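Local structure of leucine-rich-repeat protein (4WNR) at residues L32-V44 against H202-K215. The protein binds GDP and magnesium through the Roc G-domain present, with part of COR, in this fragment of a Roco protein, probably a serine/threonine kinase. Residues are numbered along the deposited sequence; the frame is centred on the assembly and turned at random.
Sequences LEGEKKPLNEVKV and HMQIEWAKSWFEVK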
# COMPACT_ATOMS: atom_id res chain seq x y z
N LEU A 32 4.70 -11.44 34.46
CA LEU A 32 3.50 -10.60 34.52
C LEU A 32 3.61 -9.48 33.49
O LEU A 32 2.75 -9.35 32.61
CB LEU A 32 3.32 -10.00 35.92
CG LEU A 32 2.82 -10.94 37.02
CD1 LEU A 32 3.83 -12.03 37.35
CD2 LEU A 32 2.48 -10.15 38.28
N GLU A 33 4.66 -8.68 33.61
CA GLU A 33 4.94 -7.58 32.68
C GLU A 33 5.86 -8.06 31.55
O GLU A 33 6.04 -9.26 31.36
CB GLU A 33 5.57 -6.40 33.42
N GLY A 34 6.43 -7.11 30.81
CA GLY A 34 7.37 -7.44 29.74
C GLY A 34 8.24 -6.27 29.31
O GLY A 34 7.83 -5.11 29.44
N GLU A 35 9.43 -6.57 28.82
CA GLU A 35 10.35 -5.56 28.29
C GLU A 35 9.86 -5.08 26.93
O GLU A 35 9.52 -5.90 26.07
CB GLU A 35 11.77 -6.13 28.17
CG GLU A 35 12.84 -5.13 27.72
CD GLU A 35 13.12 -4.03 28.74
OE1 GLU A 35 12.69 -4.15 29.90
OE2 GLU A 35 13.78 -3.04 28.36
N LYS A 36 9.83 -3.77 26.73
CA LYS A 36 9.26 -3.17 25.52
C LYS A 36 10.32 -2.52 24.62
O LYS A 36 10.91 -1.50 24.98
CB LYS A 36 8.20 -2.13 25.90
CG LYS A 36 6.99 -2.72 26.61
CD LYS A 36 6.00 -1.64 27.01
CE LYS A 36 5.19 -1.14 25.82
NZ LYS A 36 4.20 -0.11 26.22
N LYS A 37 10.55 -3.13 23.46
CA LYS A 37 11.44 -2.57 22.44
C LYS A 37 10.67 -1.61 21.52
O LYS A 37 9.45 -1.72 21.39
CB LYS A 37 12.09 -3.68 21.61
CG LYS A 37 13.28 -4.36 22.27
CD LYS A 37 12.85 -5.37 23.32
CE LYS A 37 14.05 -6.15 23.85
NZ LYS A 37 13.65 -7.23 24.79
N PRO A 38 11.39 -0.67 20.87
CA PRO A 38 10.74 0.25 19.94
C PRO A 38 10.40 -0.41 18.60
O PRO A 38 11.08 -1.35 18.18
CB PRO A 38 11.79 1.35 19.75
CG PRO A 38 13.09 0.66 19.97
CD PRO A 38 12.83 -0.42 20.98
N LEU A 39 9.36 0.10 17.94
CA LEU A 39 8.89 -0.47 16.68
C LEU A 39 9.83 -0.12 15.52
O LEU A 39 10.40 -1.01 14.89
CB LEU A 39 7.46 0.02 16.37
CG LEU A 39 6.81 -0.43 15.06
CD1 LEU A 39 6.90 -1.94 14.86
CD2 LEU A 39 5.36 0.02 15.01
N ASN A 40 9.99 1.18 15.27
CA ASN A 40 10.89 1.69 14.23
C ASN A 40 10.64 1.09 12.85
O ASN A 40 11.57 0.66 12.16
CB ASN A 40 12.36 1.49 14.64
CG ASN A 40 12.69 2.12 15.98
OD1 ASN A 40 13.46 1.55 16.76
ND2 ASN A 40 12.13 3.29 16.27
N GLU A 41 9.37 1.06 12.44
CA GLU A 41 8.99 0.62 11.10
C GLU A 41 7.96 1.57 10.49
O GLU A 41 7.05 2.03 11.18
CB GLU A 41 8.43 -0.80 11.11
CG GLU A 41 9.42 -1.86 10.63
CD GLU A 41 8.75 -3.15 10.18
OE1 GLU A 41 7.53 -3.14 9.92
OE2 GLU A 41 9.45 -4.17 10.06
N VAL A 42 8.11 1.84 9.20
CA VAL A 42 7.19 2.70 8.46
C VAL A 42 6.96 2.14 7.06
O VAL A 42 7.90 1.64 6.43
CB VAL A 42 7.74 4.14 8.30
CG1 VAL A 42 6.63 5.09 7.85
CG2 VAL A 42 8.36 4.64 9.59
N LYS A 43 5.73 2.23 6.58
CA LYS A 43 5.41 1.92 5.19
C LYS A 43 5.54 3.19 4.36
O LYS A 43 4.94 4.21 4.69
CB LYS A 43 4.00 1.34 5.07
CG LYS A 43 3.68 0.84 3.67
CD LYS A 43 2.43 -0.03 3.63
CE LYS A 43 1.17 0.79 3.82
NZ LYS A 43 -0.06 -0.06 3.81
N VAL A 44 6.34 3.12 3.30
CA VAL A 44 6.51 4.25 2.39
C VAL A 44 5.80 3.94 1.07
O VAL A 44 6.08 2.92 0.43
CB VAL A 44 8.00 4.56 2.13
CG1 VAL A 44 8.16 5.69 1.12
CG2 VAL A 44 8.70 4.93 3.43
N HIS A 202 4.51 7.25 14.99
CA HIS A 202 4.61 5.89 15.54
C HIS A 202 6.05 5.34 15.55
O HIS A 202 6.25 4.14 15.74
CB HIS A 202 3.66 4.94 14.81
CG HIS A 202 4.15 4.47 13.48
ND1 HIS A 202 4.08 5.25 12.34
CD2 HIS A 202 4.71 3.30 13.10
CE1 HIS A 202 4.59 4.58 11.32
NE2 HIS A 202 4.97 3.40 11.75
N MET A 203 7.03 6.21 15.35
CA MET A 203 8.44 5.83 15.45
C MET A 203 8.86 5.73 16.91
O MET A 203 9.65 4.87 17.29
CB MET A 203 9.32 6.84 14.72
CG MET A 203 10.50 6.22 13.98
SD MET A 203 9.94 5.22 12.59
CE MET A 203 11.49 4.49 12.06
N GLN A 204 8.31 6.62 17.74
CA GLN A 204 8.59 6.65 19.18
C GLN A 204 7.78 5.60 19.95
O GLN A 204 8.12 5.27 21.08
CB GLN A 204 8.30 8.04 19.75
CG GLN A 204 9.12 9.16 19.12
CD GLN A 204 10.61 9.01 19.39
OE1 GLN A 204 11.03 8.86 20.53
NE2 GLN A 204 11.41 9.05 18.32
N ILE A 205 6.71 5.09 19.34
CA ILE A 205 5.87 4.07 19.97
C ILE A 205 6.64 2.75 20.12
O ILE A 205 7.42 2.38 19.24
CB ILE A 205 4.55 3.84 19.19
CG1 ILE A 205 3.68 5.10 19.25
CG2 ILE A 205 3.78 2.64 19.74
CD1 ILE A 205 2.43 5.06 18.39
N GLU A 206 6.41 2.07 21.24
CA GLU A 206 7.14 0.84 21.57
C GLU A 206 6.18 -0.32 21.86
O GLU A 206 5.08 -0.13 22.36
CB GLU A 206 8.09 1.07 22.75
CG GLU A 206 7.47 1.77 23.95
CD GLU A 206 8.45 1.96 25.10
OE1 GLU A 206 9.67 2.01 24.85
OE2 GLU A 206 7.99 2.08 26.25
N TRP A 207 6.65 -1.53 21.54
CA TRP A 207 5.83 -2.75 21.58
C TRP A 207 6.36 -3.76 22.59
O TRP A 207 7.54 -3.73 22.95
CB TRP A 207 5.86 -3.42 20.21
CG TRP A 207 4.89 -2.88 19.21
CD1 TRP A 207 4.19 -1.71 19.27
CD2 TRP A 207 4.56 -3.48 17.95
NE1 TRP A 207 3.42 -1.56 18.15
CE2 TRP A 207 3.63 -2.63 17.32
CE3 TRP A 207 4.95 -4.66 17.30
CZ2 TRP A 207 3.09 -2.92 16.07
CZ3 TRP A 207 4.41 -4.95 16.06
CH2 TRP A 207 3.49 -4.08 15.46
N ALA A 208 5.49 -4.67 23.01
CA ALA A 208 5.90 -5.84 23.80
C ALA A 208 6.54 -6.88 22.88
O ALA A 208 6.39 -6.82 21.66
CB ALA A 208 4.71 -6.44 24.52
N LYS A 209 7.26 -7.83 23.48
CA LYS A 209 7.95 -8.87 22.72
C LYS A 209 6.99 -9.77 21.93
O LYS A 209 7.30 -10.19 20.82
CB LYS A 209 8.81 -9.74 23.64
CG LYS A 209 10.00 -9.00 24.25
CD LYS A 209 10.67 -9.82 25.35
CE LYS A 209 9.87 -9.79 26.64
NZ LYS A 209 10.55 -10.52 27.74
N SER A 210 5.83 -10.04 22.53
CA SER A 210 4.82 -10.91 21.91
C SER A 210 4.28 -10.33 20.59
O SER A 210 3.99 -11.08 19.66
CB SER A 210 3.67 -11.16 22.88
OG SER A 210 3.15 -9.94 23.38
N TRP A 211 4.15 -9.01 20.53
CA TRP A 211 3.65 -8.32 19.34
C TRP A 211 4.60 -8.47 18.15
O TRP A 211 4.16 -8.61 17.01
CB TRP A 211 3.39 -6.84 19.64
CG TRP A 211 2.17 -6.59 20.51
CD1 TRP A 211 1.67 -7.42 21.48
CD2 TRP A 211 1.33 -5.43 20.50
NE1 TRP A 211 0.57 -6.85 22.06
CE2 TRP A 211 0.34 -5.63 21.48
CE3 TRP A 211 1.32 -4.24 19.76
CZ2 TRP A 211 -0.66 -4.68 21.74
CZ3 TRP A 211 0.33 -3.31 20.02
CH2 TRP A 211 -0.64 -3.53 21.00
N PHE A 212 5.91 -8.45 18.43
CA PHE A 212 6.93 -8.69 17.40
C PHE A 212 6.92 -10.15 16.93
O PHE A 212 7.18 -10.43 15.76
CB PHE A 212 8.33 -8.34 17.92
CG PHE A 212 8.57 -6.86 18.05
CD1 PHE A 212 8.73 -6.07 16.92
CD2 PHE A 212 8.65 -6.27 19.30
CE1 PHE A 212 8.95 -4.71 17.04
CE2 PHE A 212 8.88 -4.91 19.42
CZ PHE A 212 9.03 -4.13 18.29
N GLU A 213 6.65 -11.07 17.85
CA GLU A 213 6.59 -12.50 17.53
C GLU A 213 5.39 -12.81 16.63
O GLU A 213 5.50 -13.61 15.70
CB GLU A 213 6.54 -13.35 18.80
CG GLU A 213 7.83 -13.35 19.60
CD GLU A 213 8.97 -14.08 18.90
OE1 GLU A 213 8.76 -15.22 18.44
OE2 GLU A 213 10.08 -13.51 18.82
N VAL A 214 4.25 -12.17 16.91
CA VAL A 214 3.07 -12.27 16.04
C VAL A 214 3.38 -11.68 14.66
O VAL A 214 3.01 -12.25 13.64
CB VAL A 214 1.85 -11.55 16.66
CG1 VAL A 214 0.70 -11.45 15.65
CG2 VAL A 214 1.37 -12.28 17.90
N LYS A 215 4.07 -10.54 14.66
CA LYS A 215 4.44 -9.85 13.42
C LYS A 215 5.34 -10.72 12.55
O LYS A 215 5.05 -10.95 11.38
CB LYS A 215 5.12 -8.52 13.74
CG LYS A 215 5.58 -7.72 12.53
CD LYS A 215 6.13 -6.36 12.93
CE LYS A 215 6.93 -5.72 11.81
NZ LYS A 215 8.26 -6.36 11.62
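L39 carries the packed centre of this contact, set over the indole of W207 and against the rim of F212. Its CD1 stands 3.9 Å from the centroid of the W207 six-membered ring, almost on the ring normal, a CH-pi contact; W211 covers the other face of that indole. With CG anti to the backbone N (chi1 178°), the L39 side chain is carried over toward the indole, and CD2, the other branch, meets W207 CZ2 and the edge of the H202 imidazole. W207 CE3 in turn lies over the centre of the F212 ring.

Backbone bonds flank this cluster: W207 N gives to K37 O at 2.8 Å, and L39 N to I205 O at 3.3 Å. Further along, H202 NE2 donates to E41 O at 2.6 Å; that oxygen lies 30° out of the H202 ring plane, and the N-H...O angle of 130° makes the bond a bent one. V42 CG2 meets M203 SD, while the M203 methyl CE lies over the N40 backbone.

E41 reaches back toward the helix, where its OE2 forms a salt bridge with K215 NZ at 2.9 Å, met from above the carboxylate plane. K215 is also salt-bridged to E219. An alanine in place of E41 would probably cost K215 one of these two carboxylates and let its amine drift toward E219, breaking the tie from strand to helix.

The other end is looser and faces solvent. K36 NZ stays 4.4 Å from E206 OE2, beyond a salt bridge, and K37 NZ lies alongside the aliphatic CG and CD of K209. Here the short, weakly bonded strands 36-38 and 206-208 run roughly antiparallel, joining the Roc sheet to the start of COR. The chemistry implies a Roc-COR junction held mainly by its apolar core, the three hydrogen bonds and the salt bridge between buried E41 and K215; the exposed lysines would probably contribute little beyond weak electrostatics.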